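Local coordinates for metallo-beta-lactamase domain-containing protein (PDB 2AZ4) that is of unknown function but carries two zinc ions in a metallo-beta-lactamase fold and may, like relatives, bind RNA and act as an exonuclease, at residues A[195-198]-A[199-203]; A[232-236]-A[237-241]; A[351-354]-A[355-358]; A[405-408]-A[409-412]. All blocks are in the same frame, centred on the assembly; numbering follows the deposited sequence.

The four contacts are local and follow one another along the chain, each closing before the next opens. Contact 1 begins helix 197-207, and contact 4 lies in the loop after strand 399-403. Both belong to the part of the fold built on the mixed sheet that includes strands 182-186, 212-216 and 399-403. Contacts 2 and 3 lead into helices 237-249 and 358-369, beside the parallel six-stranded sheet. The centres of contacts 1 and 2 are 17 Å apart, and H195 CE1 comes 3.2 Å from E237 OE1. Contacts 1 and 3 are the farthest pair, 29 Å between centres. The set thus spans both parts of the protein, around the two zinc ions.

Contact 1. Residues A[195-198]-A[199-203]; sequences HNRE and ETLAF
The carboxylate of E199 has N196 CB over one of its faces, 3.7 Å from E199 OE1. At the other flat group, the R197 guanidinium, L201 CD1 comes in at a slant, 4.3 Å from R197 NE. These are the loose side-chain contacts of a helix start. The helix is 197-207, the crossover of a beta-alpha-beta unit with strands 182-186 and 212-216.

The backbone does most of the work. N196 O accepts from E199 N at 3.0 Å. The donor stands well above the carbonyl plane, as the chain tightens into its first turn. The next two bonds have regular i to i+4 spacing. L201 N reaches R197 O at 3.0 Å, in the carbonyl plane and nearly straight (169°). A202 N reaches E198 O at 2.8 Å.

E199 CG lies beside the backbone N (chi1 -59°), and the chain beyond is extended. This carries the carboxylate back along the helix start to N196. E199 OE2 has a long, weak ion pair with K149. The far end of R197 turns to L192, whose carbonyl oxygen accepts from R197 NH2.

T200 is buried on the inner side of the helix. Its OG1 is hydrogen-bonded to R191 O and to D166 N, the residue before the zinc ligand H167. The T200 side chain is itself about 12 Å from a zinc ion, so it belongs to the surroundings of the metal site and is no ligand. Within the turn, T200 CB sits 3.5 Å from R197 O.

Contact 2. Residues A[232-236]-A[237-241]; sequences IAVVS and EEDLV
This is a local contact at a helix start, where S236 OG accepts from D239 N and D239 OD2 accepts from V235 N. It joins the loop after strand 212-216 to the first turn of helix 237-249. The bond from D239 N to S236 OG is 3.0 Å long, with an angle of 161° at the hydrogen. The S236 hydroxyl lies between its own backbone N and carbonyl carbon (chi1 73°), which turns it over the open end of the helix. S236 O then takes L240 N at 2.9 Å, an ordinary helical bond.

S236 is therefore the N-cap. The D239 carboxylate bonds one residue before the cap. V235 N lies 3.0 Å from D239 OD2, which uses the lone pair away from OD1. D239 CG is trans to its backbone N (chi1 -170°), and this sends the carboxylate back over the loop. A water donates to both D239 OD2 (2.6 Å) and A233 O (2.8 Å), so two donors grip the one carboxylate oxygen. V235 CG2 packs on it as well.

Beneath, V234 CG1 meets L240 CB at 3.8 Å. L240 also touches L377 and C379, and V241 packs on helix 265-274. The buried E237 carboxylate forms salt bridges with R191 and R267 and a hydrogen bond with N264 ND2.

Contact 3. Residues A[351-354]-A[355-358]; sequences QPLG and DFDP
F356 turns the edge of its ring to L353, with L353 CB near the ring plane and 3.6 Å from F356 CE2. The ring reaches this place because F356 CG stands between its own backbone N and carbonyl carbon (chi1 73°). That torsion folds the ring back over the chain toward G354 and L353. F356 CE2 also lies 3.5 Å from G354 N. L353 meets the ring mainly with CB, while CD2 makes a longer approach to F356 CZ.

The backbone underneath is a type I beta turn from G354 to D357. D357 N closes it with a hydrogen bond of 2.8 Å to G354 O. G354 is almost fully extended (phi -176°) as the chain enters the turn.

D357 has its carboxylate trans to the backbone N (chi1 -174°), which points it back across the turn to P352. D357 OD1 packs on P352 CB at 3.6 Å. A water bridges the same oxygen to the backbone, donating to D357 OD1 at 2.7 Å and accepting from L353 N at 2.8 Å. The two carboxylate oxygens share the labour: OD2 accepts from Q359 N, and this makes D357 the N-cap of the following helix. P352 follows a cis peptide bond, and its ring is buried.

The loop connects strand 344-348 to helix 358-369 in the part of the fold with the parallel sheet. P352 packs on Q359, Y360 and F363 of that helix, while L353 O takes a hydrogen bond from R376 NH1, at the end of neighbouring strand 373-376.

Contact 4. Residues A[405-408]-A[409-412]; sequences TLKP and EKLE
K407 and K410 lie three residues apart on a short 3-10 turn, their side chains alongside each other. K410 N donates to K407 O at 3.1 Å. L411 N donates to P408 O at 3.2 Å, the next i to i+3 bond. In both cases the donor stands well above the carbonyl plane, 50° and 62° out of it, so neither bond lies on a lone pair.

Several donors and acceptors beside the turn have partners too. T405 OG1 accepts from K407 N at 3.2 Å, which forms an ST turn. The same hydroxyl is hydrogen-bonded to G217 O. L406 N is hydrogen-bonded to S221 OG. P408 has no N-H to satisfy, and its ring packs on L16, P402 and L420. Past the turn, R418 NH1 is hydrogen-bonded to both E409 O and L411 O, tying the turn to strand 417-418. L411 is buried against strand 399-403 and helix 385-395. The turn lies in the loop between strands 399-403 and 417-418, shortly after H404, a zinc ligand.

The lysine chains run side by side in the same direction. K407 is extended beyond CG, whereas K410 bends near its end (chi3 68°). Their methylenes touch, with K407 CD 3.7 Å from K410 CD. The two amines diverge beyond that point, and K407 NZ lies 6.1 Å from K410 NZ. The pairing is therefore apolar along the stems, while two like charges at the ends probably repel mildly and make this patch of surface positive.

Contact 1. Residues A[195-198]-A[199-203]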
ATOM      1  N   HIS A 195       4.593   1.013  13.188  1.00 20.67           N
ATOM      2  CA  HIS A 195       4.041   0.326  14.347  1.00 22.31           C
ATOM      3  C   HIS A 195       4.927  -0.833  14.778  1.00 23.39           C
ATOM      4  O   HIS A 195       4.975  -1.171  15.960  1.00 24.71           O
ATOM      5  CB  HIS A 195       2.631  -0.220  14.053  1.00 22.24           C
ATOM      6  CG  HIS A 195       1.702   0.796  13.450  1.00 22.27           C
ATOM      7  ND1 HIS A 195       1.111   1.796  14.193  1.00 20.94           N
ATOM      8  CD2 HIS A 195       1.285   0.975  12.170  1.00 22.00           C
ATOM      9  CE1 HIS A 195       0.357   2.538  13.398  1.00 21.17           C
ATOM     10  NE2 HIS A 195       0.455   2.068  12.162  1.00 20.96           N
ATOM     11  N   ASN A 196       5.603  -1.454  13.822  1.00 23.28           N
ATOM     12  CA  ASN A 196       6.359  -2.657  14.110  1.00 23.84           C
ATOM     13  C   ASN A 196       7.749  -2.603  13.487  1.00 22.72           C
ATOM     14  O   ASN A 196       8.043  -3.382  12.599  1.00 21.85           O
ATOM     15  CB  ASN A 196       5.591  -3.895  13.605  1.00 24.84           C
ATOM     16  CG  ASN A 196       4.208  -4.066  14.268  1.00 28.93           C
ATOM     17  OD1 ASN A 196       4.103  -4.433  15.454  1.00 33.30           O
ATOM     18  ND2 ASN A 196       3.139  -3.850  13.484  1.00 31.34           N
ATOM     19  N   ARG A 197       8.597  -1.682  13.947  1.00 22.05           N
ATOM     20  CA  ARG A 197       9.946  -1.538  13.371  1.00 22.68           C
ATOM     21  C   ARG A 197      10.759  -2.856  13.407  1.00 22.25           C
ATOM     22  O   ARG A 197      11.574  -3.147  12.512  1.00 21.82           O
ATOM     23  CB  ARG A 197      10.681  -0.352  14.019  1.00 22.98           C
ATOM     24  CG  ARG A 197      11.917  -0.649  14.850  1.00 24.46           C
ATOM     25  CD  ARG A 197      12.507   0.639  15.434  1.00 24.02           C
ATOM     26  NE  ARG A 197      13.969   0.591  15.488  1.00 27.47           N
ATOM     27  CZ  ARG A 197      14.779   1.295  14.689  1.00 28.01           C
ATOM     28  NH1 ARG A 197      16.092   1.172  14.824  1.00 28.67           N
ATOM     29  NH2 ARG A 197      14.292   2.154  13.782  1.00 27.72           N
ATOM     30  N   GLU A 198      10.481  -3.680  14.409  1.00 22.24           N
ATOM     31  CA  GLU A 198      11.175  -4.947  14.596  1.00 21.79           C
ATOM     32  C   GLU A 198      10.877  -5.958  13.486  1.00 21.66           C
ATOM     33  O   GLU A 198      11.702  -6.832  13.229  1.00 20.73           O
ATOM     34  CB  GLU A 198      10.833  -5.546  15.960  1.00 21.98           C
ATOM     35  CG  GLU A 198      11.304  -4.728  17.164  1.00 23.69           C
ATOM     36  CD  GLU A 198      10.611  -3.365  17.321  1.00 24.24           C
ATOM     37  OE1 GLU A 198       9.383  -3.231  17.029  1.00 22.94           O
ATOM     38  OE2 GLU A 198      11.309  -2.422  17.763  1.00 24.40           O
ATOM     39  N   GLU A 199       9.726  -5.847  12.816  1.00 21.22           N
ATOM     40  CA  GLU A 199       9.474  -6.739  11.662  1.00 22.00           C
ATOM     41  C   GLU A 199      10.411  -6.420  10.514  1.00 20.49           C
ATOM     42  O   GLU A 199      10.871  -7.331   9.839  1.00 21.00           O
ATOM     43  CB  GLU A 199       8.047  -6.663  11.124  1.00 21.32           C
ATOM     44  CG  GLU A 199       6.950  -6.987  12.073  1.00 24.02           C
ATOM     45  CD  GLU A 199       5.581  -6.846  11.396  1.00 25.60           C
ATOM     46  OE1 GLU A 199       5.407  -5.935  10.549  1.00 30.45           O
ATOM     47  OE2 GLU A 199       4.689  -7.655  11.692  1.00 31.44           O
ATOM     48  N   THR A 200      10.673  -5.134  10.281  1.00 20.29           N
ATOM     49  CA  THR A 200      11.637  -4.727   9.255  1.00 19.79           C
ATOM     50  C   THR A 200      13.039  -5.220   9.672  1.00 20.00           C
ATOM     51  O   THR A 200      13.765  -5.798   8.859  1.00 18.01           O
ATOM     52  CB  THR A 200      11.626  -3.209   8.968  1.00 20.25           C
ATOM     53  OG1 THR A 200      10.375  -2.838   8.364  1.00 21.78           O
ATOM     54  CG2 THR A 200      12.760  -2.797   7.987  1.00 18.81           C
ATOM     55  N   LEU A 201      13.398  -4.998  10.935  1.00 19.19           N
ATOM     56  CA  LEU A 201      14.681  -5.493  11.456  1.00 19.84           C
ATOM     57  C   LEU A 201      14.840  -7.004  11.278  1.00 19.73           C
ATOM     58  O   LEU A 201      15.880  -7.449  10.799  1.00 20.42           O
ATOM     59  CB  LEU A 201      14.865  -5.125  12.928  1.00 19.37           C
ATOM     60  CG  LEU A 201      15.043  -3.625  13.188  1.00 19.88           C
ATOM     61  CD1 LEU A 201      15.321  -3.407  14.684  1.00 21.06           C
ATOM     62  CD2 LEU A 201      16.188  -3.041  12.343  1.00 21.75           C
ATOM     63  N   ALA A 202      13.821  -7.776  11.668  1.00 20.09           N
ATOM     64  CA  ALA A 202      13.829  -9.225  11.488  1.00 20.75           C
ATOM     65  C   ALA A 202      13.943  -9.609  10.018  1.00 20.71           C
ATOM     66  O   ALA A 202      14.569 -10.623   9.685  1.00 21.50           O
ATOM     67  CB  ALA A 202      12.597  -9.854  12.112  1.00 21.38           C
ATOM     68  N   PHE A 203      13.364  -8.800   9.137  1.00 19.83           N
ATOM     69  CA  PHE A 203      13.457  -9.037   7.704  1.00 20.06           C
ATOM     70  C   PHE A 203      14.908  -8.887   7.219  1.00 21.00           C
ATOM     71  O   PHE A 203      15.390  -9.690   6.433  1.00 20.01           O
ATOM     72  CB  PHE A 203      12.550  -8.051   6.937  1.00 19.64           C
ATOM     73  CG  PHE A 203      12.993  -7.800   5.528  1.00 20.16           C
ATOM     74  CD1 PHE A 203      12.870  -8.794   4.557  1.00 19.66           C
ATOM     75  CD2 PHE A 203      13.562  -6.581   5.174  1.00 17.88           C
ATOM     76  CE1 PHE A 203      13.301  -8.568   3.239  1.00 18.44           C
ATOM     77  CE2 PHE A 203      13.999  -6.345   3.876  1.00 18.77           C
ATOM     78  CZ  PHE A 203      13.860  -7.349   2.903  1.00 19.23           C
TER

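Contact 2. Residues A[232-236]-A[237-241]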
ATOM      1  N   ILE A 232       2.508  19.304  11.226  1.00 31.27           N
ATOM      2  CA  ILE A 232       3.280  18.946  12.424  1.00 29.02           C
ATOM      3  C   ILE A 232       4.385  17.985  11.986  1.00 28.27           C
ATOM      4  O   ILE A 232       4.122  17.046  11.244  1.00 28.07           O
ATOM      5  CB  ILE A 232       2.352  18.258  13.463  1.00 28.60           C
ATOM      6  CG1 ILE A 232       1.489  19.313  14.154  1.00 27.49           C
ATOM      7  CG2 ILE A 232       3.157  17.416  14.474  1.00 27.78           C
ATOM      8  CD1 ILE A 232       0.258  18.778  14.860  1.00 27.48           C
ATOM      9  N   ALA A 233       5.621  18.228  12.411  1.00 27.33           N
ATOM     10  CA  ALA A 233       6.717  17.297  12.126  1.00 26.42           C
ATOM     11  C   ALA A 233       6.595  16.060  13.032  1.00 26.04           C
ATOM     12  O   ALA A 233       6.636  16.170  14.271  1.00 27.31           O
ATOM     13  CB  ALA A 233       8.061  17.979  12.319  1.00 27.08           C
ATOM     14  N   VAL A 234       6.415  14.900  12.409  1.00 24.26           N
ATOM     15  CA  VAL A 234       6.119  13.638  13.090  1.00 22.84           C
ATOM     16  C   VAL A 234       7.274  12.712  12.745  1.00 22.41           C
ATOM     17  O   VAL A 234       7.731  12.730  11.609  1.00 22.08           O
ATOM     18  CB  VAL A 234       4.756  13.036  12.593  1.00 23.16           C
ATOM     19  CG1 VAL A 234       4.598  11.566  12.973  1.00 21.49           C
ATOM     20  CG2 VAL A 234       3.559  13.850  13.128  1.00 23.36           C
ATOM     21  N   VAL A 235       7.744  11.930  13.715  1.00 21.55           N
ATOM     22  CA  VAL A 235       8.923  11.065  13.535  1.00 20.91           C
ATOM     23  C   VAL A 235       8.629   9.548  13.571  1.00 20.32           C
ATOM     24  O   VAL A 235       9.515   8.745  13.313  1.00 20.26           O
ATOM     25  CB  VAL A 235      10.052  11.374  14.587  1.00 21.23           C
ATOM     26  CG1 VAL A 235      10.474  12.843  14.548  1.00 21.32           C
ATOM     27  CG2 VAL A 235       9.632  10.957  15.991  1.00 19.52           C
ATOM     28  N   SER A 236       7.399   9.169  13.914  1.00 19.63           N
ATOM     29  CA  SER A 236       7.000   7.753  14.012  1.00 18.23           C
ATOM     30  C   SER A 236       5.479   7.676  14.191  1.00 17.52           C
ATOM     31  O   SER A 236       4.830   8.698  14.491  1.00 16.86           O
ATOM     32  CB  SER A 236       7.702   7.075  15.205  1.00 18.86           C
ATOM     33  OG  SER A 236       7.134   7.530  16.432  1.00 16.47           O
ATOM     34  N   GLU A 237       4.913   6.486  13.986  1.00 16.95           N
ATOM     35  CA  GLU A 237       3.483   6.258  14.229  1.00 16.90           C
ATOM     36  C   GLU A 237       3.088   6.538  15.697  1.00 17.07           C
ATOM     37  O   GLU A 237       2.056   7.168  15.974  1.00 16.79           O
ATOM     38  CB  GLU A 237       3.086   4.832  13.832  1.00 16.68           C
ATOM     39  CG  GLU A 237       3.107   4.590  12.333  1.00 16.85           C
ATOM     40  CD  GLU A 237       1.823   5.007  11.605  1.00 17.34           C
ATOM     41  OE1 GLU A 237       0.852   5.475  12.250  1.00 18.28           O
ATOM     42  OE2 GLU A 237       1.785   4.836  10.366  1.00 16.05           O
ATOM     43  N   GLU A 238       3.919   6.078  16.628  1.00 17.63           N
ATOM     44  CA  GLU A 238       3.732   6.370  18.052  1.00 18.03           C
ATOM     45  C   GLU A 238       3.728   7.868  18.352  1.00 17.98           C
ATOM     46  O   GLU A 238       2.911   8.337  19.143  1.00 16.93           O
ATOM     47  CB  GLU A 238       4.808   5.676  18.904  1.00 18.03           C
ATOM     48  CG  GLU A 238       4.643   5.866  20.443  1.00 19.63           C
ATOM     49  CD  GLU A 238       3.295   5.378  20.999  1.00 24.19           C
ATOM     50  OE1 GLU A 238       2.703   4.430  20.419  1.00 25.81           O
ATOM     51  OE2 GLU A 238       2.825   5.943  22.029  1.00 23.90           O
ATOM     52  N   ASP A 239       4.664   8.596  17.737  1.00 18.89           N
ATOM     53  CA  ASP A 239       4.743  10.044  17.840  1.00 18.58           C
ATOM     54  C   ASP A 239       3.473  10.689  17.254  1.00 18.56           C
ATOM     55  O   ASP A 239       2.932  11.632  17.830  1.00 18.55           O
ATOM     56  CB  ASP A 239       5.998  10.550  17.117  1.00 19.13           C
ATOM     57  CG  ASP A 239       6.279  12.031  17.373  1.00 19.91           C
ATOM     58  OD1 ASP A 239       6.153  12.485  18.524  1.00 20.70           O
ATOM     59  OD2 ASP A 239       6.633  12.760  16.424  1.00 21.03           O
ATOM     60  N   LEU A 240       2.999  10.180  16.114  1.00 17.92           N
ATOM     61  CA  LEU A 240       1.753  10.670  15.520  1.00 17.98           C
ATOM     62  C   LEU A 240       0.581  10.628  16.523  1.00 18.15           C
ATOM     63  O   LEU A 240      -0.147  11.626  16.677  1.00 18.07           O
ATOM     64  CB  LEU A 240       1.411   9.875  14.254  1.00 17.32           C
ATOM     65  CG  LEU A 240       0.258  10.437  13.414  1.00 19.29           C
ATOM     66  CD1 LEU A 240       0.555  10.240  11.954  1.00 18.10           C
ATOM     67  CD2 LEU A 240      -1.089   9.774  13.793  1.00 21.50           C
ATOM     68  N   VAL A 241       0.401   9.492  17.203  1.00 18.55           N
ATOM     69  CA  VAL A 241      -0.741   9.350  18.137  1.00 20.54           C
ATOM     70  C   VAL A 241      -0.617  10.256  19.380  1.00 20.31           C
ATOM     71  O   VAL A 241      -1.630  10.772  19.859  1.00 20.92           O
ATOM     72  CB  VAL A 241      -1.028   7.886  18.546  1.00 20.56           C
ATOM     73  CG1 VAL A 241      -2.249   7.828  19.489  1.00 22.96           C
ATOM     74  CG2 VAL A 241      -1.335   7.076  17.310  1.00 23.54           C
TER
HETATM   75  O   HOH W   1       7.428  15.181  16.719  1.00 28.25           O

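Contact 3. Residues A[351-354]-A[355-358]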
ATOM      1  N   GLN A 351      -6.894  10.942   1.777  1.00 20.80           N
ATOM      2  CA  GLN A 351      -7.060  11.703   0.526  1.00 22.20           C
ATOM      3  C   GLN A 351      -7.930  12.954   0.720  1.00 21.88           C
ATOM      4  O   GLN A 351      -8.779  12.955   1.587  1.00 21.82           O
ATOM      5  CB  GLN A 351      -7.645  10.797  -0.558  1.00 22.43           C
ATOM      6  CG  GLN A 351      -6.796   9.561  -0.785  1.00 25.74           C
ATOM      7  CD  GLN A 351      -7.193   8.805  -2.024  1.00 32.32           C
ATOM      8  OE1 GLN A 351      -8.146   8.026  -2.005  1.00 33.78           O
ATOM      9  NE2 GLN A 351      -6.467   9.036  -3.123  1.00 35.70           N
ATOM     10  N   PRO A 352      -7.665  14.050  -0.040  1.00 22.22           N
ATOM     11  CA  PRO A 352      -6.552  14.207  -0.991  1.00 22.02           C
ATOM     12  C   PRO A 352      -5.211  14.226  -0.271  1.00 22.73           C
ATOM     13  O   PRO A 352      -5.089  14.829   0.808  1.00 22.40           O
ATOM     14  CB  PRO A 352      -6.826  15.562  -1.651  1.00 21.29           C
ATOM     15  CG  PRO A 352      -7.704  16.287  -0.714  1.00 22.44           C
ATOM     16  CD  PRO A 352      -8.507  15.256   0.024  1.00 22.08           C
ATOM     17  N   LEU A 353      -4.210  13.593  -0.866  1.00 23.38           N
ATOM     18  CA  LEU A 353      -2.949  13.317  -0.166  1.00 25.49           C
ATOM     19  C   LEU A 353      -2.086  14.554   0.065  1.00 26.98           C
ATOM     20  O   LEU A 353      -1.518  14.753   1.157  1.00 27.97           O
ATOM     21  CB  LEU A 353      -2.164  12.231  -0.921  1.00 24.94           C
ATOM     22  CG  LEU A 353      -2.271  10.729  -0.574  1.00 26.63           C
ATOM     23  CD1 LEU A 353      -3.451  10.331   0.276  1.00 26.07           C
ATOM     24  CD2 LEU A 353      -2.186   9.823  -1.799  1.00 25.57           C
ATOM     25  N   GLY A 354      -1.994  15.394  -0.951  1.00 28.28           N
ATOM     26  CA  GLY A 354      -1.114  16.554  -0.901  1.00 30.16           C
ATOM     27  C   GLY A 354      -1.281  17.385  -2.148  1.00 31.82           C
ATOM     28  O   GLY A 354      -2.111  17.070  -3.018  1.00 31.03           O
ATOM     29  N   ASP A 355      -0.470  18.433  -2.239  1.00 34.01           N
ATOM     30  CA  ASP A 355      -0.696  19.515  -3.180  1.00 35.92           C
ATOM     31  C   ASP A 355      -0.458  19.113  -4.629  1.00 36.82           C
ATOM     32  O   ASP A 355      -0.891  19.815  -5.559  1.00 37.30           O
ATOM     33  CB  ASP A 355       0.148  20.732  -2.807  1.00 36.84           C
ATOM     34  CG  ASP A 355      -0.556  22.039  -3.127  1.00 40.20           C
ATOM     35  OD1 ASP A 355      -0.671  22.888  -2.216  1.00 43.13           O
ATOM     36  OD2 ASP A 355      -1.019  22.212  -4.283  1.00 43.53           O
ATOM     37  N   PHE A 356       0.203  17.979  -4.827  1.00 37.12           N
ATOM     38  CA  PHE A 356       0.288  17.380  -6.154  1.00 37.86           C
ATOM     39  C   PHE A 356      -1.123  17.015  -6.686  1.00 37.60           C
ATOM     40  O   PHE A 356      -1.304  16.765  -7.884  1.00 37.82           O
ATOM     41  CB  PHE A 356       1.198  16.145  -6.108  1.00 38.40           C
ATOM     42  CG  PHE A 356       0.568  14.961  -5.430  1.00 40.58           C
ATOM     43  CD1 PHE A 356      -0.051  13.958  -6.186  1.00 42.05           C
ATOM     44  CD2 PHE A 356       0.560  14.859  -4.034  1.00 40.66           C
ATOM     45  CE1 PHE A 356      -0.664  12.865  -5.555  1.00 43.59           C
ATOM     46  CE2 PHE A 356      -0.046  13.782  -3.405  1.00 41.92           C
ATOM     47  CZ  PHE A 356      -0.664  12.776  -4.168  1.00 41.63           C
ATOM     48  N   ASP A 357      -2.105  16.973  -5.785  1.00 36.99           N
ATOM     49  CA  ASP A 357      -3.501  16.644  -6.120  1.00 36.67           C
ATOM     50  C   ASP A 357      -4.285  17.948  -6.195  1.00 36.10           C
ATOM     51  O   ASP A 357      -4.338  18.691  -5.207  1.00 36.22           O
ATOM     52  CB  ASP A 357      -4.113  15.700  -5.057  1.00 36.37           C
ATOM     53  CG  ASP A 357      -5.523  15.192  -5.422  1.00 36.72           C
ATOM     54  OD1 ASP A 357      -5.956  14.176  -4.843  1.00 34.38           O
ATOM     55  OD2 ASP A 357      -6.212  15.788  -6.275  1.00 38.01           O
ATOM     56  N   PRO A 358      -4.893  18.238  -7.368  1.00 35.84           N
ATOM     57  CA  PRO A 358      -5.683  19.479  -7.534  1.00 35.39           C
ATOM     58  C   PRO A 358      -6.849  19.598  -6.530  1.00 34.41           C
ATOM     59  O   PRO A 358      -7.230  20.709  -6.156  1.00 34.54           O
ATOM     60  CB  PRO A 358      -6.200  19.387  -8.976  1.00 35.40           C
ATOM     61  CG  PRO A 358      -5.294  18.398  -9.654  1.00 36.10           C
ATOM     62  CD  PRO A 358      -4.881  17.421  -8.597  1.00 35.77           C
TER
HETATM   63  O   HOH W   2      -4.712  12.386  -3.305  1.00 29.10           O

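Contact 4. Residues A[405-408]-A[409-412]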
ATOM      1  N   THR A 405      11.412   4.049  -7.593  1.00 23.53           N
ATOM      2  CA  THR A 405      12.216   5.231  -7.322  1.00 24.24           C
ATOM      3  C   THR A 405      12.372   6.109  -8.586  1.00 24.44           C
ATOM      4  O   THR A 405      12.437   5.604  -9.703  1.00 25.05           O
ATOM      5  CB  THR A 405      13.611   4.831  -6.699  1.00 23.91           C
ATOM      6  OG1 THR A 405      14.359   6.005  -6.385  1.00 25.07           O
ATOM      7  CG2 THR A 405      14.430   3.910  -7.646  1.00 24.19           C
ATOM      8  N   LEU A 406      12.369   7.423  -8.396  1.00 25.58           N
ATOM      9  CA  LEU A 406      12.668   8.380  -9.475  1.00 26.03           C
ATOM     10  C   LEU A 406      14.160   8.781  -9.511  1.00 26.68           C
ATOM     11  O   LEU A 406      14.590   9.486 -10.433  1.00 26.98           O
ATOM     12  CB  LEU A 406      11.792   9.636  -9.360  1.00 26.02           C
ATOM     13  CG  LEU A 406      10.280   9.495  -9.167  1.00 25.47           C
ATOM     14  CD1 LEU A 406       9.596  10.862  -9.098  1.00 25.74           C
ATOM     15  CD2 LEU A 406       9.686   8.662 -10.264  1.00 26.28           C
ATOM     16  N   LYS A 407      14.929   8.336  -8.512  1.00 26.95           N
ATOM     17  CA  LYS A 407      16.373   8.657  -8.399  1.00 27.50           C
ATOM     18  C   LYS A 407      17.181   7.445  -7.939  1.00 27.23           C
ATOM     19  O   LYS A 407      17.759   7.443  -6.845  1.00 27.54           O
ATOM     20  CB  LYS A 407      16.590   9.858  -7.467  1.00 27.15           C
ATOM     21  CG  LYS A 407      15.794  11.080  -7.908  1.00 27.68           C
ATOM     22  CD  LYS A 407      15.969  12.287  -7.026  1.00 29.03           C
ATOM     23  CE  LYS A 407      15.303  13.461  -7.717  1.00 32.47           C
ATOM     24  NZ  LYS A 407      15.063  14.590  -6.800  1.00 37.16           N
ATOM     25  N   PRO A 408      17.228   6.394  -8.770  1.00 27.52           N
ATOM     26  CA  PRO A 408      17.903   5.178  -8.350  1.00 28.27           C
ATOM     27  C   PRO A 408      19.416   5.350  -8.109  1.00 29.34           C
ATOM     28  O   PRO A 408      20.001   4.574  -7.356  1.00 29.07           O
ATOM     29  CB  PRO A 408      17.632   4.211  -9.511  1.00 27.94           C
ATOM     30  CG  PRO A 408      17.347   5.069 -10.655  1.00 27.24           C
ATOM     31  CD  PRO A 408      16.675   6.268 -10.124  1.00 27.64           C
ATOM     32  N   GLU A 409      20.038   6.365  -8.720  1.00 30.78           N
ATOM     33  CA  GLU A 409      21.487   6.607  -8.535  1.00 31.59           C
ATOM     34  C   GLU A 409      21.821   7.084  -7.132  1.00 31.59           C
ATOM     35  O   GLU A 409      22.973   6.984  -6.703  1.00 32.04           O
ATOM     36  CB  GLU A 409      22.037   7.593  -9.579  1.00 32.12           C
ATOM     37  CG  GLU A 409      22.092   6.981 -10.967  1.00 35.16           C
ATOM     38  CD  GLU A 409      23.158   7.581 -11.880  1.00 40.38           C
ATOM     39  OE1 GLU A 409      22.847   8.583 -12.567  1.00 42.93           O
ATOM     40  OE2 GLU A 409      24.285   7.025 -11.951  1.00 42.08           O
ATOM     41  N   LYS A 410      20.816   7.587  -6.417  1.00 31.43           N
ATOM     42  CA  LYS A 410      21.002   8.028  -5.030  1.00 32.15           C
ATOM     43  C   LYS A 410      21.078   6.861  -4.033  1.00 31.73           C
ATOM     44  O   LYS A 410      21.562   7.022  -2.903  1.00 32.41           O
ATOM     45  CB  LYS A 410      19.915   9.023  -4.640  1.00 31.83           C
ATOM     46  CG  LYS A 410      20.026  10.356  -5.363  1.00 33.58           C
ATOM     47  CD  LYS A 410      18.921  11.345  -4.929  1.00 33.62           C
ATOM     48  CE  LYS A 410      19.080  11.802  -3.476  1.00 37.82           C
ATOM     49  NZ  LYS A 410      19.814  13.107  -3.331  1.00 37.74           N
ATOM     50  N   LEU A 411      20.614   5.684  -4.450  1.00 31.14           N
ATOM     51  CA  LEU A 411      20.674   4.496  -3.604  1.00 30.69           C
ATOM     52  C   LEU A 411      21.969   3.702  -3.819  1.00 30.54           C
ATOM     53  O   LEU A 411      22.132   3.024  -4.839  1.00 30.26           O
ATOM     54  CB  LEU A 411      19.435   3.598  -3.806  1.00 30.26           C
ATOM     55  CG  LEU A 411      19.050   2.778  -2.570  1.00 30.68           C
ATOM     56  CD1 LEU A 411      18.577   3.681  -1.400  1.00 30.45           C
ATOM     57  CD2 LEU A 411      18.001   1.701  -2.903  1.00 30.50           C
ATOM     58  N   GLU A 412      22.853   3.762  -2.823  1.00 30.60           N
ATOM     59  CA  GLU A 412      24.214   3.218  -2.917  1.00 30.81           C
ATOM     60  C   GLU A 412      24.423   1.942  -2.117  1.00 30.05           C
ATOM     61  O   GLU A 412      23.846   1.769  -1.025  1.00 29.74           O
ATOM     62  CB  GLU A 412      25.234   4.261  -2.450  1.00 31.09           C
ATOM     63  CG  GLU A 412      25.477   5.391  -3.453  1.00 32.33           C
ATOM     64  CD  GLU A 412      26.213   6.572  -2.848  1.00 33.47           C
ATOM     65  OE1 GLU A 412      27.121   6.360  -2.015  1.00 35.04           O
ATOM     66  OE2 GLU A 412      25.876   7.719  -3.222  1.00 38.68           O
TER